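Local structure of beta-galactosidase (Marinomonas sp. ef1, 6Y2K) at residues A636-G641 / D649-K654; W53-L58 / A125-H130. The protein probably hydrolyses terminal beta-D-galactose residues from beta-galactosides, as a cold-active family GH42 enzyme that forms a hexamer. All blocks are in the same frame, centred on the assembly; numbering follows the deposited sequence. Where two conformers were deposited one is given.

Contact 1: residues A636-G641 / D649-K654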
ATOM      1  N   ALA A 636      18.140 -36.373 -25.550  1.00 30.79           N
ATOM      2  CA  ALA A 636      16.779 -36.797 -25.839  1.00 29.76           C
ATOM      3  C   ALA A 636      16.279 -36.137 -27.098  1.00 28.70           C
ATOM      4  O   ALA A 636      16.796 -35.097 -27.505  1.00 27.82           O
ATOM      5  CB  ALA A 636      15.870 -36.452 -24.672  1.00 29.54           C
ATOM      6  N   GLU A 637      15.274 -36.737 -27.722  1.00 28.38           N
ATOM      7  CA  GLU A 637      14.651 -36.120 -28.884  1.00 29.65           C
ATOM      8  C   GLU A 637      13.144 -35.951 -28.714  1.00 27.99           C
ATOM      9  O   GLU A 637      12.492 -36.749 -28.045  1.00 27.41           O
ATOM     10  CB  GLU A 637      15.024 -36.857 -30.181  1.00 31.92           C
ATOM     11  CG  GLU A 637      14.305 -38.148 -30.482  1.00 33.95           C
ATOM     12  CD  GLU A 637      14.782 -38.760 -31.792  1.00 36.11           C
ATOM     13  OE1 GLU A 637      14.038 -38.695 -32.800  1.00 36.10           O
ATOM     14  OE2 GLU A 637      15.911 -39.292 -31.806  1.00 37.82           O
ATOM     15  N   LEU A 638      12.626 -34.880 -29.310  1.00 26.63           N
ATOM     16  CA  LEU A 638      11.207 -34.549 -29.278  1.00 27.14           C
ATOM     17  C   LEU A 638      10.383 -35.587 -30.006  1.00 26.23           C
ATOM     18  O   LEU A 638      10.721 -35.946 -31.129  1.00 25.56           O
ATOM     19  CB  LEU A 638      10.940 -33.223 -29.992  1.00 28.33           C
ATOM     20  CG  LEU A 638      10.704 -31.950 -29.198  1.00 30.30           C
ATOM     21  CD1 LEU A 638      10.459 -30.820 -30.195  1.00 29.96           C
ATOM     22  CD2 LEU A 638       9.524 -32.087 -28.236  1.00 29.77           C
ATOM     23  N   VAL A 639       9.290 -36.025 -29.380  1.00 25.06           N
ATOM     24  CA  VAL A 639       8.288 -36.889 -30.023  1.00 25.01           C
ATOM     25  C   VAL A 639       6.964 -36.141 -30.228  1.00 24.31           C
ATOM     26  O   VAL A 639       6.419 -36.132 -31.329  1.00 23.69           O
ATOM     27  CB  VAL A 639       8.058 -38.175 -29.209  1.00 24.76           C
ATOM     28  CG1 VAL A 639       7.053 -39.091 -29.907  1.00 24.92           C
ATOM     29  CG2 VAL A 639       9.385 -38.896 -28.982  1.00 25.06           C
ATOM     30  N   ILE A 640       6.453 -35.525 -29.164  1.00 23.91           N
ATOM     31  CA  ILE A 640       5.208 -34.755 -29.201  1.00 24.03           C
ATOM     32  C   ILE A 640       5.492 -33.325 -28.729  1.00 23.80           C
ATOM     33  O   ILE A 640       6.250 -33.124 -27.774  1.00 22.27           O
ATOM     34  CB  ILE A 640       4.135 -35.381 -28.267  1.00 24.75           C
ATOM     35  CG1 ILE A 640       3.844 -36.846 -28.637  1.00 25.64           C
ATOM     36  CG2 ILE A 640       2.853 -34.556 -28.254  1.00 24.69           C
ATOM     37  CD1 ILE A 640       3.110 -37.043 -29.943  1.00 26.58           C
ATOM     38  N   GLY A 641       4.865 -32.347 -29.382  1.00 24.24           N
ATOM     39  CA  GLY A 641       4.932 -30.942 -28.957  1.00 25.52           C
ATOM     40  C   GLY A 641       6.203 -30.221 -29.373  1.00 26.45           C
ATOM     41  O   GLY A 641       6.759 -30.498 -30.439  1.00 24.55           O
ATOM     42  N   ASP A 649       0.368 -26.469 -22.034  1.00 20.40           N
ATOM     43  CA  ASP A 649       0.859 -27.316 -23.120  1.00 20.20           C
ATOM     44  C   ASP A 649       1.679 -28.473 -22.557  1.00 19.29           C
ATOM     45  O   ASP A 649       2.096 -28.457 -21.389  1.00 18.52           O
ATOM     46  CB  ASP A 649       1.700 -26.455 -24.081  1.00 21.45           C
ATOM     47  CG  ASP A 649       1.950 -27.102 -25.445  1.00 23.11           C
ATOM     48  OD1 ASP A 649       1.232 -28.064 -25.824  1.00 22.73           O
ATOM     49  OD2 ASP A 649       2.900 -26.629 -26.132  1.00 24.21           O
ATOM     50  N   VAL A 650       1.890 -29.475 -23.412  1.00 18.64           N
ATOM     51  CA  VAL A 650       2.583 -30.711 -23.086  1.00 18.52           C
ATOM     52  C   VAL A 650       3.639 -30.964 -24.161  1.00 18.22           C
ATOM     53  O   VAL A 650       3.372 -30.759 -25.345  1.00 17.99           O
ATOM     54  CB  VAL A 650       1.602 -31.915 -23.108  1.00 18.60           C
ATOM     55  CG1 VAL A 650       2.307 -33.209 -22.721  1.00 18.95           C
ATOM     56  CG2 VAL A 650       0.400 -31.659 -22.200  1.00 18.99           C
ATOM     57  N   ALA A 651       4.826 -31.401 -23.749  1.00 17.89           N
ATOM     58  CA  ALA A 651       5.808 -31.957 -24.681  1.00 18.31           C
ATOM     59  C   ALA A 651       6.291 -33.304 -24.160  1.00 19.03           C
ATOM     60  O   ALA A 651       6.395 -33.506 -22.945  1.00 19.17           O
ATOM     61  CB  ALA A 651       6.974 -31.004 -24.881  1.00 18.39           C
ATOM     62  N   ILE A 652       6.578 -34.216 -25.088  1.00 19.81           N
ATOM     63  CA  ILE A 652       7.018 -35.573 -24.763  1.00 20.53           C
ATOM     64  C   ILE A 652       8.299 -35.876 -25.551  1.00 21.24           C
ATOM     65  O   ILE A 652       8.334 -35.708 -26.773  1.00 20.12           O
ATOM     66  CB  ILE A 652       5.929 -36.624 -25.080  1.00 21.05           C
ATOM     67  CG1 ILE A 652       4.609 -36.226 -24.384  1.00 21.76           C
ATOM     68  CG2 ILE A 652       6.396 -38.017 -24.653  1.00 20.89           C
ATOM     69  CD1 ILE A 652       3.458 -37.170 -24.610  1.00 22.25           C
ATOM     70  N   TRP A 653       9.328 -36.311 -24.827  1.00 22.25           N
ATOM     71  CA  TRP A 653      10.654 -36.587 -25.364  1.00 23.20           C
ATOM     72  C   TRP A 653      11.019 -38.041 -25.062  1.00 24.07           C
ATOM     73  O   TRP A 653      10.538 -38.608 -24.080  1.00 23.99           O
ATOM     74  CB  TRP A 653      11.707 -35.687 -24.695  1.00 23.50           C
ATOM     75  CG  TRP A 653      11.533 -34.196 -24.883  1.00 24.27           C
ATOM     76  CD1 TRP A 653      10.552 -33.395 -24.347  1.00 25.21           C
ATOM     77  CD2 TRP A 653      12.398 -33.326 -25.620  1.00 24.23           C
ATOM     78  NE1 TRP A 653      10.744 -32.085 -24.734  1.00 24.65           N
ATOM     79  CE2 TRP A 653      11.867 -32.017 -25.518  1.00 24.55           C
ATOM     80  CE3 TRP A 653      13.565 -33.528 -26.373  1.00 24.57           C
ATOM     81  CZ2 TRP A 653      12.470 -30.916 -26.133  1.00 24.33           C
ATOM     82  CZ3 TRP A 653      14.169 -32.429 -26.988  1.00 24.72           C
ATOM     83  CH2 TRP A 653      13.615 -31.138 -26.863  1.00 24.71           C
ATOM     84  N   LYS A 654      11.885 -38.623 -25.890  1.00 24.91           N
ATOM     85  CA  LYS A 654      12.460 -39.943 -25.619  1.00 26.92           C
ATOM     86  C   LYS A 654      13.971 -39.838 -25.439  1.00 28.31           C
ATOM     87  O   LYS A 654      14.635 -39.104 -26.170  1.00 27.62           O
ATOM     88  CB  LYS A 654      12.111 -40.954 -26.720  1.00 27.10           C
ATOM     89  CG  LYS A 654      12.577 -40.613 -28.126  1.00 27.43           C
ATOM     90  CD  LYS A 654      12.129 -41.693 -29.106  1.00 28.23           C
ATOM     91  CE  LYS A 654      12.539 -41.370 -30.537  1.00 28.48           C
ATOM     92  NZ  LYS A 654      11.933 -42.311 -31.526  1.00 28.50           N
TER
HETATM   93  O   HOH W   1      12.851 -41.292 -33.834  1.00 45.51           O

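Contact 2: residues W53-L58 / A125-H130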
ATOM      1  N   TRP A  53     -33.335 -52.290 -19.664  1.00 18.67           N
ATOM      2  CA  TRP A  53     -32.559 -51.108 -20.085  1.00 18.46           C
ATOM      3  C   TRP A  53     -31.052 -51.381 -20.063  1.00 18.18           C
ATOM      4  O   TRP A  53     -30.331 -51.027 -20.998  1.00 19.30           O
ATOM      5  CB  TRP A  53     -32.897 -49.871 -19.216  1.00 18.56           C
ATOM      6  CG  TRP A  53     -32.420 -49.973 -17.795  1.00 18.54           C
ATOM      7  CD1 TRP A  53     -33.029 -50.631 -16.769  1.00 18.65           C
ATOM      8  CD2 TRP A  53     -31.206 -49.432 -17.259  1.00 18.93           C
ATOM      9  NE1 TRP A  53     -32.272 -50.531 -15.623  1.00 18.94           N
ATOM     10  CE2 TRP A  53     -31.147 -49.799 -15.896  1.00 18.78           C
ATOM     11  CE3 TRP A  53     -30.158 -48.677 -17.800  1.00 19.09           C
ATOM     12  CZ2 TRP A  53     -30.086 -49.430 -15.065  1.00 19.28           C
ATOM     13  CZ3 TRP A  53     -29.099 -48.313 -16.973  1.00 19.23           C
ATOM     14  CH2 TRP A  53     -29.075 -48.687 -15.619  1.00 19.17           C
ATOM     15  N   LEU A  54     -30.590 -52.035 -19.003  1.00 18.06           N
ATOM     16  CA  LEU A  54     -29.171 -52.285 -18.799  1.00 18.76           C
ATOM     17  C   LEU A  54     -28.700 -53.456 -19.659  1.00 19.32           C
ATOM     18  O   LEU A  54     -27.606 -53.406 -20.222  1.00 19.30           O
ATOM     19  CB  LEU A  54     -28.896 -52.540 -17.319  1.00 18.82           C
ATOM     20  CG  LEU A  54     -27.446 -52.722 -16.862  1.00 19.00           C
ATOM     21  CD1 LEU A  54     -26.554 -51.586 -17.346  1.00 19.67           C
ATOM     22  CD2 LEU A  54     -27.412 -52.830 -15.344  1.00 19.19           C
ATOM     23  N   ASP A  55     -29.529 -54.496 -19.769  1.00 19.84           N
ATOM     24  CA  ASP A  55     -29.278 -55.614 -20.699  1.00 20.16           C
ATOM     25  C   ASP A  55     -28.994 -55.096 -22.107  1.00 20.30           C
ATOM     26  O   ASP A  55     -28.023 -55.516 -22.742  1.00 21.52           O
ATOM     27  CB  ASP A  55     -30.482 -56.572 -20.778  1.00 20.35           C
ATOM     28  CG  ASP A  55     -30.800 -57.265 -19.455  1.00 20.98           C
ATOM     29  OD1 ASP A  55     -29.890 -57.458 -18.605  1.00 20.32           O
ATOM     30  OD2 ASP A  55     -31.994 -57.628 -19.275  1.00 21.22           O
ATOM     31  N   GLU A  56     -29.840 -54.179 -22.577  1.00 20.62           N
ATOM     32  CA  GLU A  56     -29.714 -53.612 -23.916  1.00 21.64           C
ATOM     33  C   GLU A  56     -28.535 -52.663 -24.066  1.00 20.96           C
ATOM     34  O   GLU A  56     -27.844 -52.695 -25.085  1.00 19.31           O
ATOM     35  CB  GLU A  56     -31.003 -52.907 -24.332  1.00 23.38           C
ATOM     36  CG  GLU A  56     -32.152 -53.883 -24.536  1.00 25.39           C
ATOM     37  CD  GLU A  56     -33.500 -53.218 -24.748  1.00 26.91           C
ATOM     38  OE1 GLU A  56     -33.598 -51.965 -24.772  1.00 27.40           O
ATOM     39  OE2 GLU A  56     -34.481 -53.975 -24.882  1.00 29.28           O
ATOM     40  N   SER A  57     -28.320 -51.814 -23.060  1.00 20.38           N
ATOM     41  CA  SER A  57     -27.208 -50.858 -23.082  1.00 20.46           C
ATOM     42  C   SER A  57     -25.854 -51.560 -23.139  1.00 20.52           C
ATOM     43  O   SER A  57     -25.001 -51.183 -23.937  1.00 21.10           O
ATOM     44  CB  SER A  57     -27.265 -49.906 -21.872  1.00 19.93           C
ATOM     45  OG  SER A  57     -26.138 -49.046 -21.846  1.00 19.54           O
ATOM     46  N   LEU A  58     -25.659 -52.576 -22.304  1.00 20.86           N
ATOM     47  CA  LEU A  58     -24.400 -53.315 -22.297  1.00 21.41           C
ATOM     48  C   LEU A  58     -24.145 -53.980 -23.660  1.00 22.73           C
ATOM     49  O   LEU A  58     -23.017 -53.963 -24.143  1.00 22.81           O
ATOM     50  CB  LEU A  58     -24.368 -54.366 -21.191  1.00 20.89           C
ATOM     51  CG  LEU A  58     -24.369 -53.883 -19.735  1.00 20.76           C
ATOM     52  CD1 LEU A  58     -24.469 -55.070 -18.792  1.00 20.34           C
ATOM     53  CD2 LEU A  58     -23.128 -53.070 -19.423  1.00 20.96           C
ATOM     54  N   ALA A 125     -24.464 -58.854  -9.601  1.00 19.82           N
ATOM     55  CA  ALA A 125     -23.307 -59.711  -9.873  1.00 19.60           C
ATOM     56  C   ALA A 125     -23.690 -61.064 -10.496  1.00 20.04           C
ATOM     57  O   ALA A 125     -22.949 -61.592 -11.327  1.00 20.12           O
ATOM     58  CB  ALA A 125     -22.519 -59.933  -8.599  1.00 19.43           C
ATOM     59  N   GLU A 126     -24.826 -61.627 -10.076  1.00 19.91           N
ATOM     60  CA  GLU A 126     -25.310 -62.876 -10.660  0.50 20.06           C
ATOM     61  C   GLU A 126     -25.758 -62.647 -12.107  1.00 20.01           C
ATOM     62  O   GLU A 126     -25.425 -63.439 -12.984  1.00 20.86           O
ATOM     63  CB  GLU A 126     -26.393 -63.525  -9.776  0.50 20.12           C
ATOM     64  CG  GLU A 126     -25.773 -64.160  -8.532  0.50 20.25           C
ATOM     65  CD  GLU A 126     -26.771 -64.649  -7.496  0.50 20.50           C
ATOM     66  OE1 GLU A 126     -27.916 -64.150  -7.446  0.50 20.69           O
ATOM     67  OE2 GLU A 126     -26.389 -65.535  -6.704  0.50 20.87           O
ATOM     68  N   ARG A 127     -26.468 -61.549 -12.366  1.00 19.19           N
ATOM     69  CA  ARG A 127     -26.939 -61.259 -13.722  1.00 18.65           C
ATOM     70  C   ARG A 127     -25.814 -60.878 -14.701  1.00 19.00           C
ATOM     71  O   ARG A 127     -25.831 -61.323 -15.863  1.00 18.64           O
ATOM     72  CB  ARG A 127     -28.003 -60.153 -13.717  1.00 18.27           C
ATOM     73  CG  ARG A 127     -28.697 -59.970 -15.066  1.00 18.23           C
ATOM     74  CD  ARG A 127     -29.971 -59.138 -14.979  1.00 18.41           C
ATOM     75  NE  ARG A 127     -30.744 -59.199 -16.225  1.00 18.49           N
ATOM     76  CZ  ARG A 127     -31.578 -60.189 -16.575  1.00 18.75           C
ATOM     77  NH1 ARG A 127     -31.781 -61.238 -15.785  1.00 18.67           N
ATOM     78  NH2 ARG A 127     -32.214 -60.139 -17.743  1.00 19.43           N
ATOM     79  N   TYR A 128     -24.862 -60.053 -14.251  1.00 18.01           N
ATOM     80  CA  TYR A 128     -23.889 -59.421 -15.159  1.00 18.02           C
ATOM     81  C   TYR A 128     -22.435 -59.784 -14.934  1.00 18.21           C
ATOM     82  O   TYR A 128     -21.577 -59.360 -15.722  1.00 18.14           O
ATOM     83  CB  TYR A 128     -24.018 -57.893 -15.084  1.00 18.00           C
ATOM     84  CG  TYR A 128     -25.377 -57.374 -15.473  1.00 18.10           C
ATOM     85  CD1 TYR A 128     -25.820 -57.437 -16.789  1.00 18.20           C
ATOM     86  CD2 TYR A 128     -26.224 -56.831 -14.524  1.00 18.11           C
ATOM     87  CE1 TYR A 128     -27.069 -56.956 -17.144  1.00 18.02           C
ATOM     88  CE2 TYR A 128     -27.468 -56.356 -14.866  1.00 18.16           C
ATOM     89  CZ  TYR A 128     -27.888 -56.419 -16.171  1.00 18.04           C
ATOM     90  OH  TYR A 128     -29.127 -55.926 -16.468  1.00 17.57           O
ATOM     91  N   GLY A 129     -22.142 -60.558 -13.888  1.00 18.70           N
ATOM     92  CA  GLY A 129     -20.765 -60.898 -13.533  1.00 19.93           C
ATOM     93  C   GLY A 129     -19.963 -61.623 -14.604  1.00 20.74           C
ATOM     94  O   GLY A 129     -18.727 -61.567 -14.586  1.00 20.72           O
ATOM     95  N   HIS A 130     -20.652 -62.305 -15.526  1.00 22.12           N
ATOM     96  CA  HIS A 130     -19.998 -62.978 -16.671  1.00 22.99           C
ATOM     97  C   HIS A 130     -20.395 -62.420 -18.039  1.00 22.57           C
ATOM     98  O   HIS A 130     -20.123 -63.032 -19.067  1.00 23.51           O
ATOM     99  CB  HIS A 130     -20.260 -64.488 -16.601  1.00 24.09           C
ATOM    100  CG  HIS A 130     -19.715 -65.123 -15.362  1.00 25.62           C
ATOM    101  ND1 HIS A 130     -20.418 -66.052 -14.629  1.00 28.51           N
ATOM    102  CD2 HIS A 130     -18.543 -64.943 -14.711  1.00 26.80           C
ATOM    103  CE1 HIS A 130     -19.698 -66.427 -13.586  1.00 28.83           C
ATOM    104  NE2 HIS A 130     -18.556 -65.765 -13.610  1.00 28.38           N
TER

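Contact 1: residues A636-G641 / D649-K654
With CG between the backbone N and the carbonyl carbon in both residues (chi1 78° in Glu637, 60° in Lys654), the side chains of this antiparallel pair run side by side on one sheet face. Glu637 CD packs on Lys654 CE at 3.7 Å, while Glu637 OE1 and Lys654 NZ stay 4.4 Å apart; a water donates a hydrogen bond to OE1 and accepts one from NZ, which also bonds Ser395. On the other face, Trp653 turns CG away from its carbonyl carbon (chi1 -61°), which lays the indole along the sheet under Leu638: Leu638 CG sits 3.8 Å from the centroid of the six-membered ring in a CH-pi contact, and Leu638 CD2 reaches Trp653 CE2 at 3.6 Å. Before Ile640 the strand slips by one residue, a classic beta bulge. Val639 N (2.8 Å) and Ile640 N (3.0 Å) both donate to Ile652 O, and Ile652 N donates back to Ile640 O. Ile640 and Ile652 pack CB to CB; both touch helix 333-343, and Ile640 also helix 377-395. Doubling the donors on one carbonyl satisfies both bulge amides, and charge attraction through water, shared with Ser395, is probably weaker than in direct contact.

Contact 2: residues W53-L58 / A125-H130
Tyr128 of helix 111-128 reaches helix 52-63, its hydroxyl giving a hydrogen bond to Asp55 OD1 at 2.7 Å from above the carboxylate plane. The tight part of the contact lies along this ring. Leu58 CD1 presses on Tyr128 CD1 at 3.4 Å and Leu54 CD2 on Tyr128 CE2 at 3.6 Å, both approaching obliquely, while Arg127 CG from its own helix lies over the centre of one ring face. Strand 67-71 adds Val68 against Leu58 and Leu70 against Tyr128. Both helices belong to the outer layer of a TIM barrel, and strand 67-71, between them in sequence, is one of the eight parallel strands of the barrel, on whose outside these helices pack. Toward solvent the packing gives way to charge. Exposed Arg127, extended from CG to NE with CG anti to the backbone N (chi1 -170°), meets the partly exposed Asp55 side-on: Arg127 NE donates to Asp55 OD1 on its syn lone pair at 3.1 Å, and NH2 to OD2 at 2.9 Å in a nearly straight bond (168°). The carboxylate and guanidinium planes are turned 40° apart, so the bidentate salt bridge is twisted rather than flat. Asp55 OD1 accepts from both Arg127 NE and the Tyr128 hydroxyl.

How the contacts relate
Contact 2 comes first along the chain, joining two helices of the outer layer of the N-terminal TIM barrel; contact 1 closes near the C-terminus, in the four-stranded antiparallel sheet in which 636-640 is one of the two outermost strands. The centres of contact 1 and contact 2 lie about 42 Å apart. The nearest atoms of contact 1 and contact 2 are about 31 Å apart, and the two share no helix, strand or sheet. They are nonetheless related through the barrel, since the C-terminal sheet packs on helices 333-343 and 377-395, the first lying between barrel strands 310-315 and 348-352. Neither contact is touched by another subunit of the hexamer.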